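Local coordinates for protein ferritin heavy chain (Trichoplusia ni, PDB 1Z6O) that forms the ferroxidase subunit of a secreted ferritin, oxidising ferrous iron so that it can be stored as a soluble, non-toxic ferric mineral, at residues S122-I127 with E152-Q157; K128-D133 with Y139-Y144. One frame throughout, in Å; residues are numbered along the deposited sequence.

Contact 1: residues S122-I127 with E152-Q157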
ATOM      1  N   SER M 122     -32.054  37.522 -31.161  1.00 16.37           N
ATOM      2  CA  SER M 122     -32.486  36.585 -32.192  1.00 16.63           C
ATOM      3  C   SER M 122     -33.086  35.307 -31.575  1.00 18.77           C
ATOM      4  O   SER M 122     -34.107  34.800 -32.049  1.00 16.82           O
ATOM      5  CB  SER M 122     -31.302  36.246 -33.115  1.00 18.55           C
ATOM      6  OG  SER M 122     -31.690  35.275 -34.069  1.00 20.72           O
ATOM      7  N   ILE M 123     -32.466  34.782 -30.518  1.00 15.61           N
ATOM      8  CA  ILE M 123     -33.004  33.583 -29.864  1.00 14.37           C
ATOM      9  C   ILE M 123     -34.389  33.897 -29.272  1.00 16.32           C
ATOM     10  O   ILE M 123     -35.298  33.076 -29.344  1.00 14.82           O
ATOM     11  CB  ILE M 123     -32.044  33.082 -28.741  1.00 13.96           C
ATOM     12  CG1 ILE M 123     -30.777  32.496 -29.393  1.00 18.50           C
ATOM     13  CG2 ILE M 123     -32.734  32.000 -27.876  1.00 16.14           C
ATOM     14  CD1 ILE M 123     -29.611  32.342 -28.435  1.00 25.02           C
ATOM     15  N   ARG M 124     -34.547  35.080 -28.680  1.00 14.49           N
ATOM     16  CA  ARG M 124     -35.849  35.455 -28.126  1.00 17.83           C
ATOM     17  C   ARG M 124     -36.885  35.502 -29.262  1.00 19.05           C
ATOM     18  O   ARG M 124     -38.054  35.169 -29.056  1.00 17.51           O
ATOM     19  CB  ARG M 124     -35.757  36.810 -27.386  1.00 15.58           C
ATOM     20  CG  ARG M 124     -35.005  36.719 -26.017  1.00 16.96           C
ATOM     21  CD  ARG M 124     -34.784  38.122 -25.408  1.00 19.67           C
ATOM     22  NE  ARG M 124     -36.036  38.859 -25.480  1.00 20.58           N
ATOM     23  CZ  ARG M 124     -37.035  38.733 -24.617  1.00 21.37           C
ATOM     24  NH1 ARG M 124     -36.926  37.925 -23.567  1.00 19.32           N
ATOM     25  NH2 ARG M 124     -38.193  39.326 -24.869  1.00 21.11           N
ATOM     26  N   ASN M 125     -36.466  35.906 -30.461  1.00 17.93           N
ATOM     27  CA  ASN M 125     -37.393  35.916 -31.594  1.00 17.86           C
ATOM     28  C   ASN M 125     -37.722  34.502 -32.075  1.00 18.95           C
ATOM     29  O   ASN M 125     -38.819  34.257 -32.569  1.00 16.79           O
ATOM     30  CB  ASN M 125     -36.842  36.763 -32.746  1.00 19.41           C
ATOM     31  CG  ASN M 125     -37.013  38.249 -32.480  1.00 33.84           C
ATOM     32  OD1 ASN M 125     -38.018  38.666 -31.901  1.00 34.01           O
ATOM     33  ND2 ASN M 125     -36.048  39.052 -32.902  1.00 35.73           N
ATOM     34  N   VAL M 126     -36.785  33.564 -31.941  1.00 15.57           N
ATOM     35  CA  VAL M 126     -37.081  32.171 -32.317  1.00 14.40           C
ATOM     36  C   VAL M 126     -38.113  31.653 -31.302  1.00 16.02           C
ATOM     37  O   VAL M 126     -39.083  30.970 -31.653  1.00 16.14           O
ATOM     38  CB  VAL M 126     -35.821  31.265 -32.238  1.00 17.06           C
ATOM     39  CG1 VAL M 126     -36.200  29.808 -32.579  1.00 15.26           C
ATOM     40  CG2 VAL M 126     -34.742  31.776 -33.216  1.00 14.92           C
ATOM     41  N   ILE M 127     -37.895  31.977 -30.030  1.00 15.11           N
ATOM     42  CA  ILE M 127     -38.819  31.558 -28.981  1.00 16.30           C
ATOM     43  C   ILE M 127     -40.233  32.090 -29.288  1.00 17.56           C
ATOM     44  O   ILE M 127     -41.221  31.348 -29.207  1.00 16.07           O
ATOM     45  CB  ILE M 127     -38.335  32.073 -27.595  1.00 15.54           C
ATOM     46  CG1 ILE M 127     -37.140  31.221 -27.130  1.00 15.70           C
ATOM     47  CG2 ILE M 127     -39.474  32.015 -26.571  1.00 17.32           C
ATOM     48  CD1 ILE M 127     -36.387  31.825 -25.930  1.00 17.28           C
ATOM     49  N   GLU M 152     -26.916  30.568 -21.308  1.00 19.77           N
ATOM     50  CA  GLU M 152     -25.547  30.802 -21.758  1.00 22.26           C
ATOM     51  C   GLU M 152     -25.369  32.249 -22.240  1.00 20.57           C
ATOM     52  O   GLU M 152     -24.323  32.872 -22.008  1.00 18.23           O
ATOM     53  CB  GLU M 152     -25.198  29.836 -22.896  1.00 27.67           C
ATOM     54  CG  GLU M 152     -23.735  29.470 -22.932  1.00 61.45           C
ATOM     55  CD  GLU M 152     -23.315  28.640 -21.720  1.00 72.96           C
ATOM     56  OE1 GLU M 152     -22.093  28.480 -21.501  1.00 78.69           O
ATOM     57  OE2 GLU M 152     -24.208  28.144 -20.991  1.00 74.46           O
ATOM     58  N   GLN M 153     -26.382  32.784 -22.919  1.00 16.47           N
ATOM     59  CA  GLN M 153     -26.302  34.159 -23.417  1.00 17.28           C
ATOM     60  C   GLN M 153     -26.185  35.195 -22.312  1.00 17.63           C
ATOM     61  O   GLN M 153     -25.320  36.069 -22.376  1.00 17.48           O
ATOM     62  CB  GLN M 153     -27.536  34.520 -24.266  1.00 14.93           C
ATOM     63  CG  GLN M 153     -27.572  33.869 -25.655  1.00 16.07           C
ATOM     64  CD  GLN M 153     -26.262  34.050 -26.399  1.00 22.03           C
ATOM     65  OE1 GLN M 153     -25.514  33.092 -26.588  1.00 22.08           O
ATOM     66  NE2 GLN M 153     -25.964  35.287 -26.803  1.00 18.54           N
ATOM     67  N   TYR M 154     -27.056  35.122 -21.304  1.00 16.59           N
ATOM     68  CA  TYR M 154     -27.006  36.136 -20.255  1.00 17.98           C
ATOM     69  C   TYR M 154     -25.731  36.081 -19.438  1.00 19.47           C
ATOM     70  O   TYR M 154     -25.172  37.124 -19.099  1.00 17.64           O
ATOM     71  CB  TYR M 154     -28.251  36.066 -19.358  1.00 16.51           C
ATOM     72  CG  TYR M 154     -29.497  36.559 -20.080  1.00 17.51           C
ATOM     73  CD1 TYR M 154     -30.532  35.683 -20.408  1.00 18.24           C
ATOM     74  CD2 TYR M 154     -29.620  37.901 -20.469  1.00 17.28           C
ATOM     75  CE1 TYR M 154     -31.664  36.127 -21.117  1.00 19.64           C
ATOM     76  CE2 TYR M 154     -30.749  38.356 -21.170  1.00 18.84           C
ATOM     77  CZ  TYR M 154     -31.765  37.457 -21.488  1.00 17.79           C
ATOM     78  OH  TYR M 154     -32.885  37.890 -22.166  1.00 18.00           O
ATOM     79  N   LYS M 155     -25.252  34.879 -19.131  1.00 17.72           N
ATOM     80  CA  LYS M 155     -24.001  34.759 -18.377  1.00 19.47           C
ATOM     81  C   LYS M 155     -22.850  35.306 -19.224  1.00 19.05           C
ATOM     82  O   LYS M 155     -21.973  36.014 -18.718  1.00 18.89           O
ATOM     83  CB  LYS M 155     -23.706  33.290 -18.041  1.00 22.29           C
ATOM     84  CG  LYS M 155     -24.618  32.705 -16.978  1.00 37.22           C
ATOM     85  CD  LYS M 155     -24.201  31.274 -16.628  1.00 57.94           C
ATOM     86  CE  LYS M 155     -24.169  30.371 -17.865  1.00 69.83           C
ATOM     87  NZ  LYS M 155     -23.841  28.952 -17.541  1.00 73.39           N
ATOM     88  N   GLY M 156     -22.857  34.970 -20.513  1.00 17.89           N
ATOM     89  CA  GLY M 156     -21.802  35.425 -21.412  1.00 17.65           C
ATOM     90  C   GLY M 156     -21.758  36.939 -21.565  1.00 19.23           C
ATOM     91  O   GLY M 156     -20.680  37.535 -21.597  1.00 17.56           O
ATOM     92  N   GLN M 157     -22.925  37.566 -21.683  1.00 16.71           N
ATOM     93  CA  GLN M 157     -22.992  39.022 -21.811  1.00 18.72           C
ATOM     94  C   GLN M 157     -22.435  39.692 -20.564  1.00 19.39           C
ATOM     95  O   GLN M 157     -21.658  40.637 -20.654  1.00 16.95           O
ATOM     96  CB  GLN M 157     -24.450  39.491 -22.013  1.00 16.53           C
ATOM     97  CG  GLN M 157     -25.003  39.122 -23.372  1.00 18.94           C
ATOM     98  CD  GLN M 157     -26.491  39.407 -23.521  1.00 19.54           C
ATOM     99  OE1 GLN M 157     -27.217  39.679 -22.544  1.00 22.21           O
ATOM    100  NE2 GLN M 157     -26.955  39.325 -24.737  1.00 18.34           N
TER
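Ile123 and Gln153 meet through aliphatic carbons, their side chains crossing at a slant: CD1 of Ile123 lies 3.8 Å from CG of Gln153, and neither amide atom of Gln153 takes part. The extended Ile123 chain, with chi2 at 163°, carries CD1 across the gap between the segments, whose nearest CA atoms, those of Ile123 and Gln153, are 9.3 Å apart. CG of Gln153, set anti to the carbonyl carbon by a first torsion of -73°, faces the isoleucine; the bend at the second torsion turns the amide away. There NE2 is gripped twice, by OE1 of Glu116 and OG1 of Thr120. Both segments belong to long helices, 105-132 and 139-168, of the ferritin four-helix bundle, and this face borders the iron site, where one ferric ion is bound and a second is inferred. The side chain of Gln153 is about 4 Å from the bound iron, and that of Ile123 about 4 Å from the side chain of the iron ligand Glu32. Since Glu116 is inferred to bind the second iron, the amide of Gln153 is consistent with a second-shell role in holding that carboxylate. One residue further along each helix, on the side facing the second subunit, Arg124 and Tyr154 run at about a right angle. CD of Arg124 meets OH of Tyr154 at 3.8 Å, with no hydrogen bond; the guanidinium and phenol planes are inclined by 61°. The charged end is engaged elsewhere: NH1 of Arg124 donates to the backbone O of Asn137 of the second subunit, whose Phe136 adds a cation-pi contact.

Contact 2: residues K128-D133 with Y139-Y144; sequences KACEDD and YHLVDY
The carboxylate of Glu131 lies alongside Val142: CG1 of Val142 approaches OE2 of Glu131 (3.8 Å) obliquely, from out of the carboxylate plane and beyond the oxygen. Tyr139 of the second subunit also packs on Glu131. The side chains of Glu131 and Val142 run at about a right angle, the glutamate extended past the valine branch. The other methyl of Val142 goes deeper. Its CG2 lies 3.7 Å from CB of Glu131 and an equal 3.7 Å from the backbone N of the same residue, so that it wedges against the helix backbone itself; CB of Cys130, at 3.9 Å, borders it as well. A first torsion of 165° in Val142 turns CG1 toward OE2 of Glu131 and leaves CG2 to this backbone site. Such close seating agrees with the separation of only 6.4 Å between CA of Glu131 and CA of Val142. The two segments form the end of an antiparallel helix pair in the ferritin bundle, joined by a short turn; the axes of 128-132 and 139-144 approach to 8.8 Å with their directions 151° apart. Backbone hydrogen bonding between Cys130 and Asp138 ties the turn to the helix end. On the side toward the bundle interior, SG of Cys130 packs 3.8 Å from CD2 of Leu141, and a disulfide links the same sulfur to Cys21, which fixes helix 19-47 to this corner. Farther round helix 139-168, the ring of His140 is held at both nitrogens: ND1 is hydrogen-bonded to OH of Tyr77, and NE2 to OE1 of Glu151 of the third subunit.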
ATOM      1  N   LYS M 128     -40.330  33.367 -29.648  1.00 17.96           N
ATOM      2  CA  LYS M 128     -41.638  33.951 -29.975  1.00 20.08           C
ATOM      3  C   LYS M 128     -42.302  33.217 -31.137  1.00 17.59           C
ATOM      4  O   LYS M 128     -43.491  32.894 -31.079  1.00 20.78           O
ATOM      5  CB  LYS M 128     -41.513  35.430 -30.366  1.00 23.07           C
ATOM      6  CG  LYS M 128     -41.021  36.346 -29.286  1.00 48.74           C
ATOM      7  CD  LYS M 128     -41.134  37.803 -29.736  1.00 58.20           C
ATOM      8  CE  LYS M 128     -40.400  38.744 -28.782  1.00 64.76           C
ATOM      9  NZ  LYS M 128     -38.916  38.596 -28.868  1.00 53.20           N
ATOM     10  N   ALA M 129     -41.545  32.970 -32.202  1.00 18.68           N
ATOM     11  CA  ALA M 129     -42.100  32.269 -33.357  1.00 21.19           C
ATOM     12  C   ALA M 129     -42.578  30.863 -32.991  1.00 26.34           C
ATOM     13  O   ALA M 129     -43.636  30.418 -33.441  1.00 21.32           O
ATOM     14  CB  ALA M 129     -41.053  32.180 -34.481  1.00 19.40           C
ATOM     15  N   CYS M 130     -41.798  30.164 -32.170  1.00 17.89           N
ATOM     16  CA  CYS M 130     -42.125  28.799 -31.790  1.00 16.63           C
ATOM     17  C   CYS M 130     -43.250  28.701 -30.775  1.00 18.53           C
ATOM     18  O   CYS M 130     -43.992  27.724 -30.756  1.00 18.91           O
ATOM     19  CB  CYS M 130     -40.866  28.093 -31.253  1.00 17.30           C
ATOM     20  SG  CYS M 130     -39.589  27.906 -32.550  1.00 19.94           S
ATOM     21  N   GLU M 131     -43.375  29.714 -29.930  1.00 16.27           N
ATOM     22  CA  GLU M 131     -44.416  29.699 -28.913  1.00 18.33           C
ATOM     23  C   GLU M 131     -45.743  30.259 -29.407  1.00 25.29           C
ATOM     24  O   GLU M 131     -46.799  29.735 -29.077  1.00 20.55           O
ATOM     25  CB  GLU M 131     -43.986  30.532 -27.693  1.00 19.40           C
ATOM     26  CG  GLU M 131     -45.060  30.613 -26.606  1.00 25.73           C
ATOM     27  CD  GLU M 131     -44.515  31.116 -25.270  1.00 33.54           C
ATOM     28  OE1 GLU M 131     -44.524  32.345 -25.043  1.00 28.45           O
ATOM     29  OE2 GLU M 131     -44.067  30.275 -24.450  1.00 27.18           O
ATOM     30  N   ASP M 132     -45.684  31.314 -30.210  1.00 20.23           N
ATOM     31  CA  ASP M 132     -46.907  31.976 -30.639  1.00 27.33           C
ATOM     32  C   ASP M 132     -47.570  31.568 -31.938  1.00 30.69           C
ATOM     33  O   ASP M 132     -48.526  32.206 -32.357  1.00 29.92           O
ATOM     34  CB  ASP M 132     -46.694  33.489 -30.621  1.00 27.73           C
ATOM     35  CG  ASP M 132     -46.368  34.005 -29.218  1.00 35.71           C
ATOM     36  OD1 ASP M 132     -46.975  33.511 -28.241  1.00 42.29           O
ATOM     37  OD2 ASP M 132     -45.519  34.905 -29.094  1.00 42.50           O
ATOM     38  N   ASP M 133     -47.077  30.515 -32.578  1.00 28.30           N
ATOM     39  CA  ASP M 133     -47.704  30.037 -33.806  1.00 28.42           C
ATOM     40  C   ASP M 133     -49.122  29.618 -33.378  1.00 30.11           C
ATOM     41  O   ASP M 133     -49.285  28.766 -32.506  1.00 29.09           O
ATOM     42  CB  ASP M 133     -46.940  28.829 -34.342  1.00 29.23           C
ATOM     43  CG  ASP M 133     -47.485  28.344 -35.671  1.00 38.63           C
ATOM     44  OD1 ASP M 133     -48.713  28.131 -35.768  1.00 42.12           O
ATOM     45  OD2 ASP M 133     -46.684  28.177 -36.615  1.00 36.07           O
ATOM     46  N   TYR M 139     -43.936  23.804 -26.933  1.00 14.85           N
ATOM     47  CA  TYR M 139     -43.492  23.922 -25.545  1.00 15.01           C
ATOM     48  C   TYR M 139     -42.064  23.465 -25.277  1.00 15.04           C
ATOM     49  O   TYR M 139     -41.295  24.158 -24.609  1.00 15.54           O
ATOM     50  CB  TYR M 139     -44.419  23.126 -24.617  1.00 15.45           C
ATOM     51  CG  TYR M 139     -45.870  23.553 -24.689  1.00 18.77           C
ATOM     52  CD1 TYR M 139     -46.835  22.714 -25.246  1.00 21.07           C
ATOM     53  CD2 TYR M 139     -46.275  24.791 -24.188  1.00 18.15           C
ATOM     54  CE1 TYR M 139     -48.178  23.093 -25.300  1.00 24.31           C
ATOM     55  CE2 TYR M 139     -47.623  25.184 -24.237  1.00 19.33           C
ATOM     56  CZ  TYR M 139     -48.561  24.324 -24.794  1.00 23.61           C
ATOM     57  OH  TYR M 139     -49.887  24.684 -24.821  1.00 25.92           O
ATOM     58  N   HIS M 140     -41.722  22.289 -25.781  1.00 14.07           N
ATOM     59  CA  HIS M 140     -40.405  21.744 -25.509  1.00 16.47           C
ATOM     60  C   HIS M 140     -39.252  22.538 -26.103  1.00 15.84           C
ATOM     61  O   HIS M 140     -38.254  22.781 -25.419  1.00 15.46           O
ATOM     62  CB  HIS M 140     -40.329  20.286 -25.958  1.00 14.92           C
ATOM     63  CG  HIS M 140     -39.043  19.621 -25.572  1.00 18.38           C
ATOM     64  ND1 HIS M 140     -37.991  19.472 -26.451  1.00 18.50           N
ATOM     65  CD2 HIS M 140     -38.618  19.123 -24.385  1.00 19.28           C
ATOM     66  CE1 HIS M 140     -36.971  18.908 -25.822  1.00 22.03           C
ATOM     67  NE2 HIS M 140     -37.324  18.686 -24.567  1.00 22.67           N
ATOM     68  N   LEU M 141     -39.368  22.950 -27.360  1.00 15.27           N
ATOM     69  CA  LEU M 141     -38.280  23.722 -27.958  1.00 15.87           C
ATOM     70  C   LEU M 141     -38.161  25.085 -27.279  1.00 16.34           C
ATOM     71  O   LEU M 141     -37.059  25.563 -27.030  1.00 16.37           O
ATOM     72  CB  LEU M 141     -38.489  23.893 -29.475  1.00 14.46           C
ATOM     73  CG  LEU M 141     -37.452  24.780 -30.205  1.00 17.20           C
ATOM     74  CD1 LEU M 141     -36.017  24.336 -29.882  1.00 14.82           C
ATOM     75  CD2 LEU M 141     -37.709  24.698 -31.721  1.00 17.03           C
ATOM     76  N   VAL M 142     -39.292  25.715 -26.977  1.00 15.34           N
ATOM     77  CA  VAL M 142     -39.256  27.013 -26.299  1.00 15.58           C
ATOM     78  C   VAL M 142     -38.493  26.874 -24.970  1.00 17.77           C
ATOM     79  O   VAL M 142     -37.642  27.700 -24.622  1.00 16.42           O
ATOM     80  CB  VAL M 142     -40.696  27.523 -26.052  1.00 16.85           C
ATOM     81  CG1 VAL M 142     -40.699  28.688 -25.035  1.00 17.00           C
ATOM     82  CG2 VAL M 142     -41.302  27.981 -27.400  1.00 16.26           C
ATOM     83  N   ASP M 143     -38.797  25.806 -24.247  1.00 15.40           N
ATOM     84  CA  ASP M 143     -38.154  25.523 -22.961  1.00 18.28           C
ATOM     85  C   ASP M 143     -36.652  25.282 -23.135  1.00 18.43           C
ATOM     86  O   ASP M 143     -35.839  25.757 -22.342  1.00 19.52           O
ATOM     87  CB  ASP M 143     -38.790  24.278 -22.338  1.00 20.32           C
ATOM     88  CG  ASP M 143     -38.095  23.857 -21.052  1.00 29.20           C
ATOM     89  OD1 ASP M 143     -38.347  24.517 -20.046  1.00 33.95           O
ATOM     90  OD2 ASP M 143     -37.290  22.900 -21.063  1.00 38.25           O
ATOM     91  N   TYR M 144     -36.288  24.539 -24.172  1.00 15.92           N
ATOM     92  CA  TYR M 144     -34.884  24.252 -24.455  1.00 16.72           C
ATOM     93  C   TYR M 144     -34.108  25.537 -24.775  1.00 19.25           C
ATOM     94  O   TYR M 144     -33.008  25.770 -24.256  1.00 18.68           O
ATOM     95  CB  TYR M 144     -34.796  23.289 -25.640  1.00 18.56           C
ATOM     96  CG  TYR M 144     -33.384  22.911 -26.021  1.00 21.34           C
ATOM     97  CD1 TYR M 144     -32.540  22.280 -25.102  1.00 31.58           C
ATOM     98  CD2 TYR M 144     -32.899  23.156 -27.301  1.00 25.90           C
ATOM     99  CE1 TYR M 144     -31.246  21.896 -25.455  1.00 31.64           C
ATOM    100  CE2 TYR M 144     -31.602  22.773 -27.668  1.00 29.76           C
ATOM    101  CZ  TYR M 144     -30.787  22.143 -26.738  1.00 35.67           C
ATOM    102  OH  TYR M 144     -29.518  21.746 -27.092  1.00 38.92           O
TER

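How the contacts relate
Coming from the N terminus, the chain passes through helices 19-47 and 54-80 before helix 105-132 supplies the first half of contact 1 and, directly after it, the first half of contact 2. A five-residue turn leads into helix 139-168, where 139-144 completes contact 2 and 152-157 then completes contact 1. The wider loop, with 24 residues between its segments, therefore encloses the shorter one. Both tie the same two helices, with centres about 14 Å apart, and they meet where O of Ile127 lies 3.8 Å from CG2 of Val142. Contact 1 sits beside the iron site, contact 2 at the bundle end; each touches the second subunit.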